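Local coordinates for protein transcriptional regulator (Actinomyces oris, PDB 5V8C) that mediates glycosylation of a cell wall-anchored surface protein, probably as a phosphotransferase of the LytR-Cps2A-Psr family, at residues G185-R188 with R189-S192; R154-G157 with I158-L161; P270-E273 with S274-L278. All coordinates share one frame; numbering follows the deposited sequence.

In the fold
Three local contacts, each made within a few residues of chain, lie on three helices: interaction 1 inside the long helix 182-208, interaction 2 at the start of helix 157-165, and interaction 3 at the start of helix 272-280. Interactions 1 and 2 are about 16 Å apart between centres, with nearest atoms about 7 Å apart. Interaction 3 is about 19 Å from interaction 1 and 32 Å from interaction 2, centre to centre; interactions 2 and 3 lie on opposite sides of the chain's centre. A bound phosphate ion, probably from the crystallisation liquor, sits about 5 Å from the Arg189 side chain of interaction 1, possibly marking an anion pocket.

Interaction 1 of 3, residues G185-R188 with R189-S192; sequences GAQR and RSQS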
ATOM      1  N   GLY A 185      14.777  -9.080  -4.277  1.00110.26           N
ATOM      2  CA  GLY A 185      14.462  -8.155  -3.194  1.00108.95           C
ATOM      3  C   GLY A 185      13.156  -7.407  -3.383  1.00112.43           C
ATOM      4  O   GLY A 185      12.443  -7.156  -2.407  1.00111.21           O
ATOM      5  N   ALA A 186      12.823  -7.048  -4.639  1.00109.55           N
ATOM      6  CA  ALA A 186      11.559  -6.373  -4.949  1.00109.14           C
ATOM      7  C   ALA A 186      10.388  -7.349  -4.815  1.00112.51           C
ATOM      8  O   ALA A 186       9.313  -6.943  -4.369  1.00112.27           O
ATOM      9  CB  ALA A 186      11.598  -5.783  -6.348  1.00111.08           C
ATOM     10  N   GLN A 187      10.607  -8.642  -5.161  1.00108.38           N
ATOM     11  CA  GLN A 187       9.594  -9.694  -5.025  1.00107.78           C
ATOM     12  C   GLN A 187       9.311  -9.988  -3.545  1.00108.64           C
ATOM     13  O   GLN A 187       8.145 -10.094  -3.164  1.00107.10           O
ATOM     14  CB  GLN A 187       9.997 -10.985  -5.776  1.00110.33           C
ATOM     15  CG  GLN A 187      10.040 -10.875  -7.307  1.00127.17           C
ATOM     16  CD  GLN A 187       8.843 -10.193  -7.929  1.00148.18           C
ATOM     17  OE1 GLN A 187       7.692 -10.597  -7.740  1.00147.03           O
ATOM     18  NE2 GLN A 187       9.096  -9.165  -8.727  1.00137.07           N
ATOM     19  N   ARG A 188      10.371 -10.072  -2.705  1.00104.18           N
ATOM     20  CA  ARG A 188      10.231 -10.277  -1.258  1.00103.40           C
ATOM     21  C   ARG A 188       9.536  -9.073  -0.608  1.00106.36           C
ATOM     22  O   ARG A 188       8.847  -9.245   0.397  1.00104.48           O
ATOM     23  CB  ARG A 188      11.590 -10.526  -0.568  1.00104.29           C
ATOM     24  CG  ARG A 188      12.437 -11.678  -1.121  1.00121.20           C
ATOM     25  CD  ARG A 188      11.725 -13.019  -1.174  1.00140.09           C
ATOM     26  NE  ARG A 188      11.537 -13.471  -2.554  1.00156.20           N
ATOM     27  CZ  ARG A 188      12.399 -14.239  -3.217  1.00171.28           C
ATOM     28  NH1 ARG A 188      13.511 -14.660  -2.629  1.00156.14           N
ATOM     29  NH2 ARG A 188      12.151 -14.593  -4.471  1.00159.73           N
ATOM     30  N   ARG A 189       9.723  -7.857  -1.184  1.00103.65           N
ATOM     31  CA  ARG A 189       9.109  -6.613  -0.711  1.00103.21           C
ATOM     32  C   ARG A 189       7.606  -6.603  -0.962  1.00108.08           C
ATOM     33  O   ARG A 189       6.844  -6.312  -0.042  1.00107.41           O
ATOM     34  CB  ARG A 189       9.765  -5.386  -1.354  1.00103.89           C
ATOM     35  CG  ARG A 189      10.762  -4.683  -0.445  1.00117.25           C
ATOM     36  CD  ARG A 189      11.598  -3.669  -1.205  1.00136.18           C
ATOM     37  NE  ARG A 189      12.585  -4.319  -2.071  1.00154.88           N
ATOM     38  CZ  ARG A 189      13.561  -3.681  -2.709  1.00175.36           C
ATOM     39  NH1 ARG A 189      13.701  -2.367  -2.579  1.00167.51           N
ATOM     40  NH2 ARG A 189      14.410  -4.352  -3.477  1.00162.41           N
ATOM     41  N   SER A 190       7.172  -6.949  -2.194  1.00105.35           N
ATOM     42  CA  SER A 190       5.750  -6.999  -2.550  1.00105.20           C
ATOM     43  C   SER A 190       5.036  -8.072  -1.733  1.00106.14           C
ATOM     44  O   SER A 190       3.896  -7.872  -1.312  1.00104.84           O
ATOM     45  CB  SER A 190       5.574  -7.255  -4.044  1.00111.25           C
ATOM     46  OG  SER A 190       6.126  -8.506  -4.420  1.00124.63           O
ATOM     47  N   GLN A 191       5.740  -9.188  -1.472  1.00101.54           N
ATOM     48  CA  GLN A 191       5.270 -10.311  -0.669  1.00101.13           C
ATOM     49  C   GLN A 191       5.170  -9.881   0.807  1.00104.24           C
ATOM     50  O   GLN A 191       4.137 -10.106   1.444  1.00103.79           O
ATOM     51  CB  GLN A 191       6.220 -11.505  -0.870  1.00102.98           C
ATOM     52  CG  GLN A 191       6.092 -12.648   0.125  1.00120.42           C
ATOM     53  CD  GLN A 191       7.323 -13.515   0.061  1.00145.65           C
ATOM     54  OE1 GLN A 191       8.375 -13.195   0.635  1.00140.05           O
ATOM     55  NE2 GLN A 191       7.245 -14.593  -0.705  1.00143.11           N
ATOM     56  N   SER A 192       6.212  -9.203   1.326  1.00 99.58           N
ATOM     57  CA  SER A 192       6.207  -8.718   2.703  1.00 98.28           C
ATOM     58  C   SER A 192       5.128  -7.656   2.912  1.00 99.36           C
ATOM     59  O   SER A 192       4.381  -7.752   3.886  1.00 97.73           O
ATOM     60  CB  SER A 192       7.582  -8.203   3.110  1.00102.76           C
ATOM     61  OG  SER A 192       7.943  -7.064   2.349  1.00117.80           O
TER
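Near the N-terminal end of the long helix 182-208, the Arg189 side chain folds back along one turn and bonds to the carbonyl of Gly185, four residues earlier. NE of Arg189 lies 2.9 Å from Gly185 O, and its N-H points almost straight at the oxygen (179°). The acceptor sits in the guanidinium plane, but the donor stands well above the plane of the Gly185 carbonyl. The same oxygen also takes the backbone N of Arg189 at 3.1 Å, from the opposite face. A bend at chi3 (-73°) lets the otherwise extended arginine chain bring NE round to this oxygen, and NH2 then lies beside the backbone where Gly185 joins Ala186.

Two residues further on, a second carbonyl is doubly used. Gln187 O accepts from Gln191 N at 3.1 Å and from the Ser190 hydroxyl, whose OG is 2.9 Å away; both donors come from the same face. Ser192 follows the pattern, its OG giving a hydrogen bond to Arg189 O at 2.7 Å. On the outer side, Arg188 and Gln191 run side by side, with CD of Arg188 3.8 Å from OE1 of Gln191.

Arg189 also touches Arg167 of a nearby loop, and a phosphate ion lies about 5 Å from its side chain. Because NE is tied to the helix's own backbone, the guanidinium is likely to be limited in how it can turn, which, with Arg167 and the phosphate nearby, would be consistent with an anion-binding place.

Interaction 2 of 3, residues R154-G157 with I158-L161; sequences RLSG and IDAL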
ATOM      1  N   ARG A 154       5.031 -11.741  15.471  1.00 89.63           N
ATOM      2  CA  ARG A 154       4.525 -10.539  16.162  1.00 88.27           C
ATOM      3  C   ARG A 154       5.545  -9.384  16.045  1.00 86.28           C
ATOM      4  O   ARG A 154       6.355  -9.153  16.943  1.00 85.03           O
ATOM      5  CB  ARG A 154       4.105 -10.822  17.621  1.00 90.92           C
ATOM      6  CG  ARG A 154       3.557  -9.608  18.391  1.00100.50           C
ATOM      7  CD  ARG A 154       2.152  -9.215  17.990  1.00109.16           C
ATOM      8  NE  ARG A 154       1.152 -10.174  18.455  1.00119.18           N
ATOM      9  CZ  ARG A 154      -0.114 -10.181  18.052  1.00138.57           C
ATOM     10  NH1 ARG A 154      -0.545  -9.275  17.179  1.00124.60           N
ATOM     11  NH2 ARG A 154      -0.959 -11.092  18.514  1.00129.71           N
ATOM     12  N   LEU A 155       5.554  -8.745  14.877  1.00 79.55           N
ATOM     13  CA  LEU A 155       6.465  -7.669  14.544  1.00 78.81           C
ATOM     14  C   LEU A 155       6.001  -6.356  15.143  1.00 82.67           C
ATOM     15  O   LEU A 155       4.822  -6.026  15.088  1.00 82.39           O
ATOM     16  CB  LEU A 155       6.588  -7.535  13.016  1.00 77.90           C
ATOM     17  CG  LEU A 155       7.578  -8.466  12.322  1.00 83.03           C
ATOM     18  CD1 LEU A 155       6.937  -9.792  11.992  1.00 84.18           C
ATOM     19  CD2 LEU A 155       8.055  -7.859  11.031  1.00 85.38           C
ATOM     20  N   SER A 156       6.933  -5.594  15.697  1.00 80.23           N
ATOM     21  CA  SER A 156       6.635  -4.269  16.224  1.00 80.22           C
ATOM     22  C   SER A 156       6.483  -3.339  15.015  1.00 85.26           C
ATOM     23  O   SER A 156       6.625  -3.792  13.874  1.00 85.02           O
ATOM     24  CB  SER A 156       7.784  -3.794  17.111  1.00 82.70           C
ATOM     25  OG  SER A 156       9.006  -3.736  16.389  1.00 86.00           O
ATOM     26  N   GLY A 157       6.215  -2.064  15.263  1.00 82.30           N
ATOM     27  CA  GLY A 157       6.143  -1.077  14.194  1.00 82.33           C
ATOM     28  C   GLY A 157       7.442  -0.978  13.410  1.00 86.55           C
ATOM     29  O   GLY A 157       7.432  -1.073  12.179  1.00 86.33           O
ATOM     30  N   ILE A 158       8.581  -0.851  14.128  1.00 81.67           N
ATOM     31  CA  ILE A 158       9.914  -0.722  13.530  1.00 80.09           C
ATOM     32  C   ILE A 158      10.336  -1.970  12.741  1.00 81.51           C
ATOM     33  O   ILE A 158      10.996  -1.833  11.711  1.00 80.62           O
ATOM     34  CB  ILE A 158      10.988  -0.288  14.569  1.00 83.54           C
ATOM     35  CG1 ILE A 158      12.295   0.144  13.881  1.00 84.02           C
ATOM     36  CG2 ILE A 158      11.242  -1.369  15.624  1.00 83.57           C
ATOM     37  CD1 ILE A 158      12.174   1.342  12.905  1.00 96.24           C
ATOM     38  N   ASP A 159       9.958  -3.167  13.220  1.00 77.02           N
ATOM     39  CA  ASP A 159      10.241  -4.438  12.553  1.00 76.45           C
ATOM     40  C   ASP A 159       9.493  -4.505  11.243  1.00 77.67           C
ATOM     41  O   ASP A 159      10.110  -4.742  10.211  1.00 76.17           O
ATOM     42  CB  ASP A 159       9.835  -5.627  13.440  1.00 79.83           C
ATOM     43  CG  ASP A 159      10.778  -5.920  14.592  1.00 97.01           C
ATOM     44  OD1 ASP A 159      11.997  -5.683  14.439  1.00103.70           O
ATOM     45  OD2 ASP A 159      10.294  -6.396  15.648  1.00 99.47           O
ATOM     46  N   ALA A 160       8.174  -4.231  11.273  1.00 75.52           N
ATOM     47  CA  ALA A 160       7.295  -4.231  10.100  1.00 75.16           C
ATOM     48  C   ALA A 160       7.755  -3.221   9.042  1.00 82.49           C
ATOM     49  O   ALA A 160       7.736  -3.520   7.840  1.00 81.49           O
ATOM     50  CB  ALA A 160       5.874  -3.933  10.527  1.00 75.52           C
ATOM     51  N   LEU A 161       8.210  -2.046   9.500  1.00 82.05           N
ATOM     52  CA  LEU A 161       8.729  -0.991   8.636  1.00 83.59           C
ATOM     53  C   LEU A 161      10.035  -1.435   7.973  1.00 86.02           C
ATOM     54  O   LEU A 161      10.220  -1.200   6.783  1.00 86.04           O
ATOM     55  CB  LEU A 161       8.936   0.301   9.445  1.00 85.19           C
ATOM     56  CG  LEU A 161       9.244   1.570   8.650  1.00 91.23           C
ATOM     57  CD1 LEU A 161       8.060   1.998   7.802  1.00 92.30           C
ATOM     58  CD2 LEU A 161       9.636   2.695   9.583  1.00 93.47           C
TER
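Ser156 and Asp159 form a capping box at the start of helix 157-165, with Ser156 at the N-cap and each residue reaching toward the other's backbone N. The polar bonds come first. Ser156 OG accepts weakly from Asp159 N at 3.4 Å, and in return Asp159 OD2 accepts weakly from Ser156 N at 3.5 Å, along a nearly straight N-H (169°). The box is closed by a further weak bond from the Ser156 hydroxyl, whose OG is 3.0 Å from Asp159 OD2, so that one carboxylate oxygen meets both the backbone N and the hydroxyl of the cap residue. Ser156 can do this because its OG sits between its own N and carbonyl carbon (chi1 59°), turned toward the first helical turn. Weak bonds thus occupy the amides of Ser156 and Asp159, while Gly157 N, right after the cap, is hydrogen-bonded to the Asp125 carboxylate of helix 117-126.

The regular helix bonds start directly behind the box. Ala160 N gives to Ser156 O at 3.1 Å, and Leu161 N gives to Gly157 O at 3.0 Å.

Apolar contact completes the turn. Leu155 and Ala160 occupy the two positions of a hydrophobic staple, just before the cap and in the first turn, with their CB atoms 4.4 Å apart. Leu155 also passes across Asp159, its CD2 3.7 Å from Asp159 CB. Beyond them, Ala160 packs on Ile124 and Leu161 on Met117 and Phe120, joining this helix to helix 117-126. On the outer flank, the CG2 methyl of Ile158 rests 3.3 Å from Ser156 OG.

Interaction 3 of 3, residues P270-E273 with S274-L278; sequences PNQE and SRDLL
Arg275 doubles back over the N-terminal end of helix 272-280, passing the residues that lead into it, with Asn271 at the N-cap and Pro270 just before. Its backbone N donates to Asn271 O at 3.1 Å, in the carbonyl plane. From there the side chain starts close to the main chain: CB is 3.6 Å from Gln272 O, and CG is 3.4 Å from Asn271 O. Bends at chi2 (-86°) and chi3 turn the chain back toward the helix start, where NE comes within 4.0 Å of Pro270 CB and CZ lies at a similar distance. At the tip, NH2 meets Pro270 CG at 3.5 Å; the guanidinium meets the proline ring obliquely, in van der Waals contact with its carbons. Replacing Arg275 by an alanine would probably leave CB and CG of Pro270 without the guanidinium packed against them, while the backbone bond to Asn271 O remained.

Pro270 itself also packs on Leu105 of helix 94-105. The polar ends of Asn271 and Ser274 are directed elsewhere: Asn271 ND2 and Ser274 OG are both hydrogen-bonded to Pro258 O, tying the helix start to the loop that holds Pro258. On the solvent-facing side, Gln272 and Asp276, one turn apart, cross obliquely with amide and carboxylate planes nearly parallel (13° apart), and Gln272 NE2 makes a weak, bent hydrogen bond of 2.8 Å to Asp276 OD1.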
ATOM      1  N   PRO A 270       3.592  -2.337 -17.265  1.00 98.44           N
ATOM      2  CA  PRO A 270       2.329  -3.085 -17.173  1.00 98.00           C
ATOM      3  C   PRO A 270       2.106  -3.927 -18.424  1.00102.24           C
ATOM      4  O   PRO A 270       2.268  -3.433 -19.544  1.00102.96           O
ATOM      5  CB  PRO A 270       1.256  -1.989 -17.028  1.00100.57           C
ATOM      6  CG  PRO A 270       2.009  -0.705 -16.780  1.00105.26           C
ATOM      7  CD  PRO A 270       3.348  -0.890 -17.423  1.00101.57           C
ATOM      8  N   ASN A 271       1.805  -5.216 -18.226  1.00 98.66           N
ATOM      9  CA  ASN A 271       1.533  -6.152 -19.317  1.00100.99           C
ATOM     10  C   ASN A 271       0.024  -6.338 -19.510  1.00106.91           C
ATOM     11  O   ASN A 271      -0.765  -5.670 -18.831  1.00105.62           O
ATOM     12  CB  ASN A 271       2.238  -7.502 -19.076  1.00100.20           C
ATOM     13  CG  ASN A 271       1.955  -8.190 -17.757  1.00110.81           C
ATOM     14  OD1 ASN A 271       2.655  -9.127 -17.371  1.00109.22           O
ATOM     15  ND2 ASN A 271       0.932  -7.774 -17.036  1.00 91.07           N
ATOM     16  N   GLN A 272      -0.378  -7.247 -20.421  1.00105.65           N
ATOM     17  CA  GLN A 272      -1.788  -7.544 -20.667  1.00106.46           C
ATOM     18  C   GLN A 272      -2.492  -8.013 -19.379  1.00108.42           C
ATOM     19  O   GLN A 272      -3.575  -7.508 -19.075  1.00108.35           O
ATOM     20  CB  GLN A 272      -1.947  -8.561 -21.809  1.00110.09           C
ATOM     21  CG  GLN A 272      -3.396  -8.832 -22.208  1.00125.12           C
ATOM     22  CD  GLN A 272      -4.076  -7.628 -22.814  1.00143.50           C
ATOM     23  OE1 GLN A 272      -3.843  -7.270 -23.974  1.00141.55           O
ATOM     24  NE2 GLN A 272      -4.961  -6.997 -22.052  1.00129.75           N
ATOM     25  N   GLU A 273      -1.852  -8.919 -18.595  1.00103.11           N
ATOM     26  CA  GLU A 273      -2.391  -9.417 -17.318  1.00101.93           C
ATOM     27  C   GLU A 273      -2.785  -8.259 -16.381  1.00105.01           C
ATOM     28  O   GLU A 273      -3.894  -8.259 -15.837  1.00105.76           O
ATOM     29  CB  GLU A 273      -1.372 -10.312 -16.599  1.00101.91           C
ATOM     30  CG  GLU A 273      -1.360 -11.769 -17.020  1.00115.19           C
ATOM     31  CD  GLU A 273      -0.481 -12.614 -16.112  1.00132.11           C
ATOM     32  OE1 GLU A 273      -1.017 -13.192 -15.138  1.00126.69           O
ATOM     33  OE2 GLU A 273       0.755 -12.620 -16.318  1.00113.11           O
ATOM     34  N   SER A 274      -1.880  -7.272 -16.216  1.00 99.14           N
ATOM     35  CA  SER A 274      -2.068  -6.084 -15.388  1.00 97.37           C
ATOM     36  C   SER A 274      -3.239  -5.226 -15.885  1.00103.36           C
ATOM     37  O   SER A 274      -4.066  -4.798 -15.080  1.00101.73           O
ATOM     38  CB  SER A 274      -0.794  -5.247 -15.365  1.00 99.64           C
ATOM     39  OG  SER A 274       0.322  -6.017 -14.952  1.00107.12           O
ATOM     40  N   ARG A 275      -3.313  -4.992 -17.211  1.00101.95           N
ATOM     41  CA  ARG A 275      -4.354  -4.172 -17.833  1.00103.16           C
ATOM     42  C   ARG A 275      -5.752  -4.764 -17.678  1.00108.59           C
ATOM     43  O   ARG A 275      -6.704  -4.009 -17.471  1.00107.70           O
ATOM     44  CB  ARG A 275      -4.032  -3.897 -19.313  1.00105.10           C
ATOM     45  CG  ARG A 275      -2.788  -3.026 -19.533  1.00115.04           C
ATOM     46  CD  ARG A 275      -3.105  -1.541 -19.480  1.00124.37           C
ATOM     47  NE  ARG A 275      -1.990  -0.751 -18.953  1.00128.27           N
ATOM     48  CZ  ARG A 275      -1.149  -0.047 -19.702  1.00144.20           C
ATOM     49  NH1 ARG A 275      -1.281  -0.031 -21.024  1.00134.61           N
ATOM     50  NH2 ARG A 275      -0.172   0.648 -19.139  1.00132.70           N
ATOM     51  N   ASP A 276      -5.875  -6.107 -17.764  1.00107.41           N
ATOM     52  CA  ASP A 276      -7.161  -6.812 -17.634  1.00109.04           C
ATOM     53  C   ASP A 276      -7.665  -6.770 -16.199  1.00111.20           C
ATOM     54  O   ASP A 276      -8.828  -6.438 -15.964  1.00112.30           O
ATOM     55  CB  ASP A 276      -7.045  -8.276 -18.103  1.00112.45           C
ATOM     56  CG  ASP A 276      -6.588  -8.459 -19.538  1.00124.18           C
ATOM     57  OD1 ASP A 276      -7.112  -7.745 -20.427  1.00125.88           O
ATOM     58  OD2 ASP A 276      -5.761  -9.367 -19.784  1.00128.99           O
ATOM     59  N   LEU A 277      -6.781  -7.107 -15.240  1.00104.50           N
ATOM     60  CA  LEU A 277      -7.050  -7.076 -13.806  1.00101.40           C
ATOM     61  C   LEU A 277      -7.541  -5.676 -13.426  1.00103.22           C
ATOM     62  O   LEU A 277      -8.487  -5.555 -12.662  1.00102.84           O
ATOM     63  CB  LEU A 277      -5.749  -7.429 -13.050  1.00 99.57           C
ATOM     64  CG  LEU A 277      -5.784  -7.714 -11.520  1.00102.14           C
ATOM     65  CD1 LEU A 277      -5.292  -6.532 -10.722  1.00100.44           C
ATOM     66  CD2 LEU A 277      -7.136  -8.230 -11.036  1.00104.27           C
ATOM     67  N   LEU A 278      -6.941  -4.634 -14.014  1.00 98.53           N
ATOM     68  CA  LEU A 278      -7.322  -3.253 -13.772  1.00 97.40           C
ATOM     69  C   LEU A 278      -8.594  -2.895 -14.520  1.00103.02           C
ATOM     70  O   LEU A 278      -9.376  -2.079 -14.026  1.00103.03           O
ATOM     71  CB  LEU A 278      -6.176  -2.293 -14.143  1.00 97.11           C
ATOM     72  CG  LEU A 278      -5.017  -2.190 -13.140  1.00 98.53           C
ATOM     73  CD1 LEU A 278      -3.804  -1.553 -13.777  1.00 99.57           C
ATOM     74  CD2 LEU A 278      -5.407  -1.385 -11.923  1.00 98.25           C
TER